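Local coordinates for diphosphomevalonate decarboxylase, putative (Trypanosoma brucei, PDB 2HKE), which probably catalyses the ATP-dependent decarboxylation of (R)-5-diphosphomevalonate to isopentenyl diphosphate, a precursor for isoprenoid and sterol synthesis, at residues A[8-13]-A[118-123]; A[36-41]-A[147-152]; A[135-140]-A[169-174]. The protein carries 1 engineered substitution. One frame throughout, in Å; residues are numbered along the deposited sequence.

All three contacts join parts of the N-terminal domain, and all reach its mixed sheet. Interactions 1 and 2 lie with centres about 10 Å apart, interaction 1 on strand 5-15 and interaction 2 on its sheet neighbour 36-40; N13 OD1 and R149 NH2, 2.7 Å apart, tie them together. Interaction 3 lies with its centre about 9 Å from that of interaction 2, which it meets through S137 OG and C148 O at 2.9 Å. It is also linked to interaction 1, where S123 OG and V136 O are 2.8 Å apart. Helix 114-130 of interaction 1 follows a glycine- and serine-rich loop that in GHMP-family relatives binds ATP phosphates, and probably does so here.

Interaction 1: A[8-13]-A[118-123]; sequences VEAPIN and GYCAMS
V8 and A10 rest on A121 and C120 in a buried strand-to-helix contact made by apolar side chains, where strand 5-15 runs beneath helix 114-130. The two backbones come close where A10 faces A121, both of them small: the axes of 8-10 and 118-123 approach to 6.9 Å, their directions 150° apart and so roughly antiparallel. At the middle, the methyl of A10 meets the methyl of A121, CB to CB 3.7 Å, and the same A10 CB lies 3.6 Å from the backbone N of A121, directly against the helix wall. One residue back along the helix, C120 CB touches A10 CB at 4.0 Å, while the rest of C120 packs toward V136. This is sheet-to-helix layering in the S5-like domain of the GHMP superfamily, with helix 114-130 lying over one face of the mixed sheet. V8 supplies the other flank. Its CG1, anti to the backbone N (chi1 171°), reaches A121 CB at 4.1 Å, and its CB sits 3.7 Å from A121 O, so the branched side chain covers the helix backbone as well as the methyl. A121 also touches T50 of the adjoining strand 48-55. E9 points away from the helix, and its carboxylate forms a salt bridge with R47.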
loop_
_atom_site.group_PDB
_atom_site.type_symbol
_atom_site.label_atom_id
_atom_site.label_comp_id
_atom_site.label_asym_id
_atom_site.label_seq_id
_atom_site.Cartn_x
_atom_site.Cartn_y
_atom_site.Cartn_z
ATOM N N VAL A 8 -11.546 2.895 14.125
ATOM C CA VAL A 8 -11.007 1.821 13.275
ATOM C C VAL A 8 -9.546 2.104 13.049
ATOM O O VAL A 8 -9.158 3.263 12.906
ATOM C CB VAL A 8 -11.687 1.832 11.870
ATOM C CG1 VAL A 8 -10.992 0.881 10.910
ATOM C CG2 VAL A 8 -13.171 1.487 12.005
ATOM N N GLU A 9 -8.749 1.044 12.990
ATOM C CA GLU A 9 -7.397 1.130 12.511
ATOM C C GLU A 9 -7.307 0.331 11.209
ATOM O O GLU A 9 -7.879 -0.750 11.091
ATOM C CB GLU A 9 -6.422 0.594 13.544
ATOM C CG GLU A 9 -6.198 1.605 14.713
ATOM C CD GLU A 9 -5.146 1.137 15.721
ATOM O OE1 GLU A 9 -4.862 -0.094 15.756
ATOM O OE2 GLU A 9 -4.611 2.019 16.466
ATOM N N ALA A 10 -6.607 0.896 10.232
ATOM C CA ALA A 10 -6.338 0.173 8.995
ATOM C C ALA A 10 -4.847 0.163 8.658
ATOM O O ALA A 10 -4.135 1.161 8.869
ATOM C CB ALA A 10 -7.151 0.763 7.848
ATOM N N PRO A 11 -4.378 -0.922 8.020
ATOM C CA PRO A 11 -2.978 -1.048 7.601
ATOM C C PRO A 11 -2.735 -0.519 6.185
ATOM O O PRO A 11 -3.686 -0.398 5.400
ATOM C CB PRO A 11 -2.815 -2.548 7.560
ATOM C CG PRO A 11 -4.115 -3.021 6.976
ATOM C CD PRO A 11 -5.163 -2.107 7.627
ATOM N N ILE A 12 -1.471 -0.291 5.826
ATOM C CA ILE A 12 -1.173 -0.078 4.396
ATOM C C ILE A 12 -1.146 -1.406 3.654
ATOM O O ILE A 12 -1.176 -2.466 4.245
ATOM C CB ILE A 12 0.159 0.702 4.193
ATOM C CG1 ILE A 12 1.340 -0.019 4.819
ATOM C CG2 ILE A 12 0.029 2.126 4.762
ATOM C CD1 ILE A 12 2.662 0.616 4.462
ATOM N N ASN A 13 -1.009 -1.350 2.327
ATOM C CA ASN A 13 -0.804 -2.534 1.543
ATOM C C ASN A 13 0.213 -2.198 0.468
ATOM O O ASN A 13 0.512 -0.991 0.209
ATOM C CB ASN A 13 -2.134 -3.021 0.915
ATOM C CG ASN A 13 -2.689 -2.082 -0.126
ATOM O OD1 ASN A 13 -2.246 -2.094 -1.257
ATOM N ND2 ASN A 13 -3.670 -1.264 0.245
ATOM N N GLY A 118 -5.447 5.425 5.531
ATOM C CA GLY A 118 -6.303 6.477 6.074
ATOM C C GLY A 118 -7.710 6.467 5.511
ATOM O O GLY A 118 -8.690 6.523 6.248
ATOM N N TYR A 119 -7.834 6.369 4.196
ATOM C CA TYR A 119 -9.140 6.314 3.579
ATOM C C TYR A 119 -9.850 5.006 3.888
ATOM O O TYR A 119 -11.085 4.980 4.022
ATOM C CB TYR A 119 -9.012 6.500 2.069
ATOM C CG TYR A 119 -8.808 7.954 1.723
ATOM C CD1 TYR A 119 -9.793 8.874 1.997
ATOM C CD2 TYR A 119 -7.650 8.397 1.082
ATOM C CE1 TYR A 119 -9.660 10.207 1.642
ATOM C CE2 TYR A 119 -7.491 9.764 0.744
ATOM C CZ TYR A 119 -8.518 10.636 1.041
ATOM O OH TYR A 119 -8.464 11.977 0.748
ATOM N N CYS A 120 -9.093 3.926 3.976
ATOM C CA CYS A 120 -9.710 2.642 4.359
ATOM C C CYS A 120 -10.257 2.722 5.792
ATOM O O CYS A 120 -11.392 2.336 6.050
ATOM C CB CYS A 120 -8.733 1.535 4.229
ATOM S SG CYS A 120 -9.467 -0.088 4.436
ATOM N N ALA A 121 -9.458 3.219 6.726
ATOM C CA ALA A 121 -9.932 3.328 8.114
ATOM C C ALA A 121 -11.160 4.244 8.191
ATOM O O ALA A 121 -12.125 3.953 8.919
ATOM C CB ALA A 121 -8.796 3.822 9.005
ATOM N N MET A 122 -11.143 5.352 7.456
ATOM C CA MET A 122 -12.282 6.273 7.456
ATOM C C MET A 122 -13.536 5.645 6.844
ATOM O O MET A 122 -14.653 5.814 7.346
ATOM C CB MET A 122 -11.907 7.541 6.702
ATOM C CG MET A 122 -12.924 8.608 6.793
ATOM S SD MET A 122 -12.513 10.034 5.798
ATOM C CE MET A 122 -10.832 10.390 6.314
ATOM N N SER A 123 -13.356 4.974 5.714
ATOM C CA SER A 123 -14.462 4.207 5.081
ATOM C C SER A 123 -15.136 3.252 6.073
ATOM O O SER A 123 -16.365 3.272 6.251
ATOM C CB SER A 123 -13.961 3.357 3.884
ATOM O OG SER A 123 -14.997 2.469 3.485
#

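Interaction 2: A[36-41]-A[147-152]; sequences SFSITL and ACRSAF
The guanidinium of R149 meets S36 and S38 at its edge, each serine offering its OG near the plane of the group. NH1 donates to S36 OG at 3.0 Å, with the oxygen tilted 23° out of the guanidinium plane; NE makes a weak, bent bond to S38 OG at 2.9 Å. NH2 is held by N13 OD1 of strand 5-15, so each nitrogen has a partner, the NE one weak, which should restrict the group's rotation. The other flat group, the ring of F152, takes the A151 CB over one face, offset toward the rim, and leads away from the strand. A bend at chi3 (-53°) turns NE and the guanidinium of R149 toward the serines. Its CD lies 3.2 Å from S38 OG.

S36, S38 and T40 project from the same side of strand 36-40, which lies between strands 5-15 and 155-159 in the mixed sheet of this GHMP-type N-terminal domain. Segment 147-152 belongs to the loop leading from helix 136-143 into strand 155-159, and it passes over that serine- and threonine-lined side. Its far end is secured by T40, whose OG1 donates to F152 O at 2.7 Å, in the carbonyl plane and with a C=O...donor angle of 150°. Between the two ends a water fills in: it donates to T40 OG1 at 2.7 Å and to R149 O at 2.8 Å, and bonds S38 OG at 2.6 Å. S38 OG is thus shared by NE and the water, and T40 OG1 donates one hydrogen bond, to F152 O, and accepts one from the water. S150 OG, turned toward strand 5-15, hydrogen-bonds P11 O and N13 ND2.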
loop_
_atom_site.group_PDB
_atom_site.type_symbol
_atom_site.label_atom_id
_atom_site.label_comp_id
_atom_site.label_asym_id
_atom_site.label_seq_id
_atom_site.Cartn_x
_atom_site.Cartn_y
_atom_site.Cartn_z
ATOM N N SER A 36 -5.376 -4.824 -9.969
ATOM C CA SER A 36 -4.135 -4.776 -9.217
ATOM C C SER A 36 -4.188 -5.828 -8.117
ATOM O O SER A 36 -5.251 -6.386 -7.862
ATOM C CB SER A 36 -3.858 -3.382 -8.681
ATOM O OG SER A 36 -4.962 -2.795 -8.029
ATOM N N PHE A 37 -3.066 -6.088 -7.472
ATOM C CA PHE A 37 -2.998 -7.229 -6.590
ATOM C C PHE A 37 -1.973 -6.830 -5.540
ATOM O O PHE A 37 -0.860 -6.423 -5.901
ATOM C CB PHE A 37 -2.501 -8.434 -7.422
ATOM C CG PHE A 37 -2.977 -9.810 -6.942
ATOM C CD1 PHE A 37 -3.391 -10.068 -5.641
ATOM C CD2 PHE A 37 -2.867 -10.865 -7.825
ATOM C CE1 PHE A 37 -3.787 -11.369 -5.274
ATOM C CE2 PHE A 37 -3.258 -12.159 -7.488
ATOM C CZ PHE A 37 -3.700 -12.410 -6.182
ATOM N N SER A 38 -2.339 -6.946 -4.249
ATOM C CA SER A 38 -1.473 -6.443 -3.196
ATOM C C SER A 38 -1.436 -7.401 -2.023
ATOM O O SER A 38 -2.277 -8.319 -1.905
ATOM C CB SER A 38 -1.948 -5.087 -2.700
ATOM O OG SER A 38 -3.307 -5.173 -2.270
ATOM N N ILE A 39 -0.422 -7.208 -1.203
ATOM C CA ILE A 39 -0.327 -7.848 0.096
ATOM C C ILE A 39 -0.664 -6.809 1.142
ATOM O O ILE A 39 -0.079 -5.720 1.206
ATOM C CB ILE A 39 1.095 -8.403 0.358
ATOM C CG1 ILE A 39 1.458 -9.483 -0.649
ATOM C CG2 ILE A 39 1.247 -8.989 1.806
ATOM C CD1 ILE A 39 2.806 -10.075 -0.421
ATOM N N THR A 40 -1.566 -7.169 2.047
ATOM C CA THR A 40 -1.873 -6.320 3.147
ATOM C C THR A 40 -0.812 -6.478 4.259
ATOM O O THR A 40 -0.456 -7.588 4.591
ATOM C CB THR A 40 -3.242 -6.731 3.694
ATOM O OG1 THR A 40 -4.190 -6.684 2.627
ATOM C CG2 THR A 40 -3.638 -5.814 4.832
ATOM N N LEU A 41 -0.316 -5.382 4.788
ATOM C CA LEU A 41 0.717 -5.415 5.805
ATOM C C LEU A 41 0.042 -5.445 7.195
ATOM O O LEU A 41 -1.161 -5.187 7.319
ATOM C CB LEU A 41 1.606 -4.196 5.702
ATOM C CG LEU A 41 2.519 -4.124 4.475
ATOM C CD1 LEU A 41 3.745 -3.271 5.024
ATOM C CD2 LEU A 41 2.924 -5.466 3.986
ATOM N N ALA A 147 -6.677 2.388 -1.408
ATOM C CA ALA A 147 -7.356 2.157 -0.109
ATOM C C ALA A 147 -8.301 0.986 -0.180
ATOM O O ALA A 147 -8.540 0.291 0.816
ATOM C CB ALA A 147 -8.112 3.426 0.393
ATOM N N CYS A 148 -8.897 0.780 -1.333
ATOM C CA CYS A 148 -9.839 -0.288 -1.461
ATOM C C CYS A 148 -9.242 -1.683 -1.197
ATOM O O CYS A 148 -9.988 -2.617 -0.769
ATOM C CB CYS A 148 -10.538 -0.160 -2.821
ATOM S SG CYS A 148 -9.847 -1.074 -4.166
ATOM N N ARG A 149 -7.918 -1.838 -1.303
ATOM C CA ARG A 149 -7.324 -3.143 -1.083
ATOM C C ARG A 149 -6.933 -3.408 0.372
ATOM O O ARG A 149 -6.580 -4.526 0.707
ATOM C CB ARG A 149 -6.125 -3.360 -1.993
ATOM C CG ARG A 149 -6.434 -3.255 -3.526
ATOM C CD ARG A 149 -5.177 -3.646 -4.304
ATOM N NE ARG A 149 -4.025 -2.853 -3.823
ATOM C CZ ARG A 149 -3.493 -1.799 -4.415
ATOM N NH1 ARG A 149 -3.922 -1.392 -5.604
ATOM N NH2 ARG A 149 -2.530 -1.134 -3.795
ATOM N N SER A 150 -6.979 -2.374 1.221
ATOM C CA SER A 150 -6.675 -2.534 2.630
ATOM C C SER A 150 -7.877 -3.088 3.451
ATOM O O SER A 150 -7.742 -3.290 4.690
ATOM C CB SER A 150 -6.077 -1.253 3.192
ATOM O OG SER A 150 -4.697 -1.164 2.877
ATOM N N ALA A 151 -9.006 -3.317 2.776
ATOM C CA ALA A 151 -10.243 -3.741 3.413
ATOM C C ALA A 151 -10.188 -5.171 3.918
ATOM O O ALA A 151 -10.985 -5.542 4.781
ATOM C CB ALA A 151 -11.485 -3.535 2.430
ATOM N N PHE A 152 -9.232 -5.954 3.422
ATOM C CA PHE A 152 -9.102 -7.353 3.723
ATOM C C PHE A 152 -7.668 -7.631 4.057
ATOM O O PHE A 152 -6.768 -6.948 3.533
ATOM C CB PHE A 152 -9.435 -8.201 2.521
ATOM C CG PHE A 152 -10.771 -7.940 1.962
ATOM C CD1 PHE A 152 -11.894 -8.464 2.589
ATOM C CD2 PHE A 152 -10.929 -7.185 0.815
ATOM C CE1 PHE A 152 -13.171 -8.194 2.072
ATOM C CE2 PHE A 152 -12.156 -6.909 0.307
ATOM C CZ PHE A 152 -13.290 -7.423 0.915
HETATM O O HOH W 1 -4.030 -5.547 0.195
#

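Interaction 3: A[135-140]-A[169-174]; sequences NVSMLA and CVATQF
S137, on the first turn of helix 136-143, lies against V170 and A171 of strand 170-175. Its CB packs 4.0 Å from V170 CG2; from there OG, set anti to the backbone N (chi1 178°), reaches out to the strand. OG accepts the A171 N-H at 3.1 Å with an N-H...O angle of 153°, and the A171 methyl carbon CB sits close by. The same oxygen hydrogen-bonds C148 O, so this buried hydroxyl joins helix, strand and the loop that follows the helix.

Helix and strand run roughly antiparallel, their directions 143° apart and their axes 7.2 Å from each other at the closest. Strand 170-175 is paired with strand 155-159, forming a hairpin at the margin of the N-terminal domain's sheet, and the helix N-terminus leans on V170 and A171 of the second strand. Here the V170 CG2 methyl is met by N135 and M138 as well as S137: M138 CG lies at 3.4 Å from it, a tight carbon pair, and N135 OD1 at 3.6 Å. The M138 CG also lies 3.6 Å from C169 O, whose hydrogen bond comes from R141 NH1.

N135 is the N-cap of the helix. Its OD1 takes the M138 N-H at 2.8 Å, approached from outside the carbonyl plane, and its ND2 makes a weak, long bond to M138 SD.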
loop_
_atom_site.group_PDB
_atom_site.type_symbol
_atom_site.label_atom_id
_atom_site.label_comp_id
_atom_site.label_asym_id
_atom_site.label_seq_id
_atom_site.Cartn_x
_atom_site.Cartn_y
_atom_site.Cartn_z
ATOM N N ASN A 135 -20.008 -1.467 0.982
ATOM C CA ASN A 135 -18.917 -2.186 1.589
ATOM C C ASN A 135 -17.676 -1.301 1.755
ATOM O O ASN A 135 -17.517 -0.284 1.059
ATOM C CB ASN A 135 -18.601 -3.488 0.848
ATOM C CG ASN A 135 -18.176 -3.251 -0.580
ATOM O OD1 ASN A 135 -17.055 -2.800 -0.861
ATOM N ND2 ASN A 135 -19.092 -3.540 -1.500
ATOM N N VAL A 136 -16.833 -1.692 2.699
ATOM C CA VAL A 136 -15.701 -0.899 3.063
ATOM C C VAL A 136 -14.848 -0.629 1.827
ATOM O O VAL A 136 -14.362 0.510 1.654
ATOM C CB VAL A 136 -14.862 -1.569 4.179
ATOM C CG1 VAL A 136 -13.463 -0.874 4.311
ATOM C CG2 VAL A 136 -15.646 -1.536 5.504
ATOM N N SER A 137 -14.615 -1.678 1.046
ATOM C CA SER A 137 -13.723 -1.560 -0.109
ATOM C C SER A 137 -14.216 -0.511 -1.131
ATOM O O SER A 137 -13.444 0.369 -1.559
ATOM C CB SER A 137 -13.482 -2.927 -0.734
ATOM O OG SER A 137 -12.670 -2.834 -1.868
ATOM N N MET A 138 -15.503 -0.568 -1.522
ATOM C CA MET A 138 -16.017 0.374 -2.508
ATOM C C MET A 138 -16.092 1.804 -2.042
ATOM O O MET A 138 -15.871 2.714 -2.840
ATOM C CB MET A 138 -17.376 -0.084 -3.045
ATOM C CG MET A 138 -17.220 -1.358 -3.888
ATOM S SD MET A 138 -18.837 -1.897 -4.562
ATOM C CE MET A 138 -19.612 -0.286 -4.687
ATOM N N LEU A 139 -16.367 2.023 -0.767
ATOM C CA LEU A 139 -16.330 3.407 -0.266
ATOM C C LEU A 139 -14.900 3.931 -0.166
ATOM O O LEU A 139 -14.631 5.085 -0.477
ATOM C CB LEU A 139 -17.012 3.463 1.095
ATOM C CG LEU A 139 -17.236 4.865 1.583
ATOM C CD1 LEU A 139 -18.169 5.622 0.684
ATOM C CD2 LEU A 139 -17.729 4.834 3.054
ATOM N N ALA A 140 -13.984 3.086 0.292
ATOM C CA ALA A 140 -12.571 3.435 0.407
ATOM C C ALA A 140 -12.011 3.831 -0.973
ATOM O O ALA A 140 -11.262 4.780 -1.063
ATOM C CB ALA A 140 -11.795 2.263 0.980
ATOM N N CYS A 169 -16.567 -2.586 -9.274
ATOM C CA CYS A 169 -15.174 -2.195 -9.127
ATOM C C CYS A 169 -14.812 -2.258 -7.627
ATOM O O CYS A 169 -15.106 -1.337 -6.835
ATOM C CB CYS A 169 -14.977 -0.802 -9.714
ATOM S SG CYS A 169 -13.313 -0.199 -9.718
ATOM N N VAL A 170 -14.204 -3.364 -7.229
ATOM C CA VAL A 170 -14.130 -3.694 -5.817
ATOM C C VAL A 170 -13.000 -4.662 -5.558
ATOM O O VAL A 170 -12.608 -5.394 -6.450
ATOM C CB VAL A 170 -15.477 -4.306 -5.373
ATOM C CG1 VAL A 170 -15.662 -5.667 -6.060
ATOM C CG2 VAL A 170 -15.598 -4.386 -3.803
ATOM N N ALA A 171 -12.485 -4.675 -4.322
ATOM C CA ALA A 171 -11.420 -5.574 -3.964
ATOM C C ALA A 171 -12.041 -6.838 -3.407
ATOM O O ALA A 171 -13.114 -6.773 -2.791
ATOM C CB ALA A 171 -10.472 -4.995 -2.925
ATOM N N THR A 172 -11.376 -7.961 -3.650
ATOM C CA THR A 172 -11.762 -9.213 -3.028
ATOM C C THR A 172 -10.529 -9.923 -2.479
ATOM O O THR A 172 -9.408 -9.752 -2.985
ATOM C CB THR A 172 -12.473 -10.130 -4.027
ATOM O OG1 THR A 172 -11.645 -10.335 -5.159
ATOM C CG2 THR A 172 -13.737 -9.522 -4.514
ATOM N N GLN A 173 -10.706 -10.652 -1.390
ATOM C CA GLN A 173 -9.594 -11.366 -0.788
ATOM C C GLN A 173 -9.311 -12.573 -1.642
ATOM O O GLN A 173 -10.206 -13.359 -1.942
ATOM C CB GLN A 173 -9.914 -11.790 0.655
ATOM C CG GLN A 173 -8.765 -12.431 1.317
ATOM C CD GLN A 173 -9.131 -12.807 2.708
ATOM O OE1 GLN A 173 -9.912 -13.743 2.882
ATOM N NE2 GLN A 173 -8.662 -12.036 3.697
ATOM N N PHE A 174 -8.073 -12.727 -2.091
ATOM C CA PHE A 174 -7.706 -13.866 -2.864
ATOM C C PHE A 174 -7.407 -15.071 -1.960
ATOM O O PHE A 174 -7.989 -16.158 -2.156
ATOM C CB PHE A 174 -6.556 -13.563 -3.794
ATOM C CG PHE A 174 -6.133 -14.723 -4.639
ATOM C CD1 PHE A 174 -6.931 -15.201 -5.666
ATOM C CD2 PHE A 174 -4.908 -15.312 -4.424
ATOM C CE1 PHE A 174 -6.533 -16.285 -6.443
ATOM C CE2 PHE A 174 -4.492 -16.367 -5.198
ATOM C CZ PHE A 174 -5.303 -16.858 -6.202
#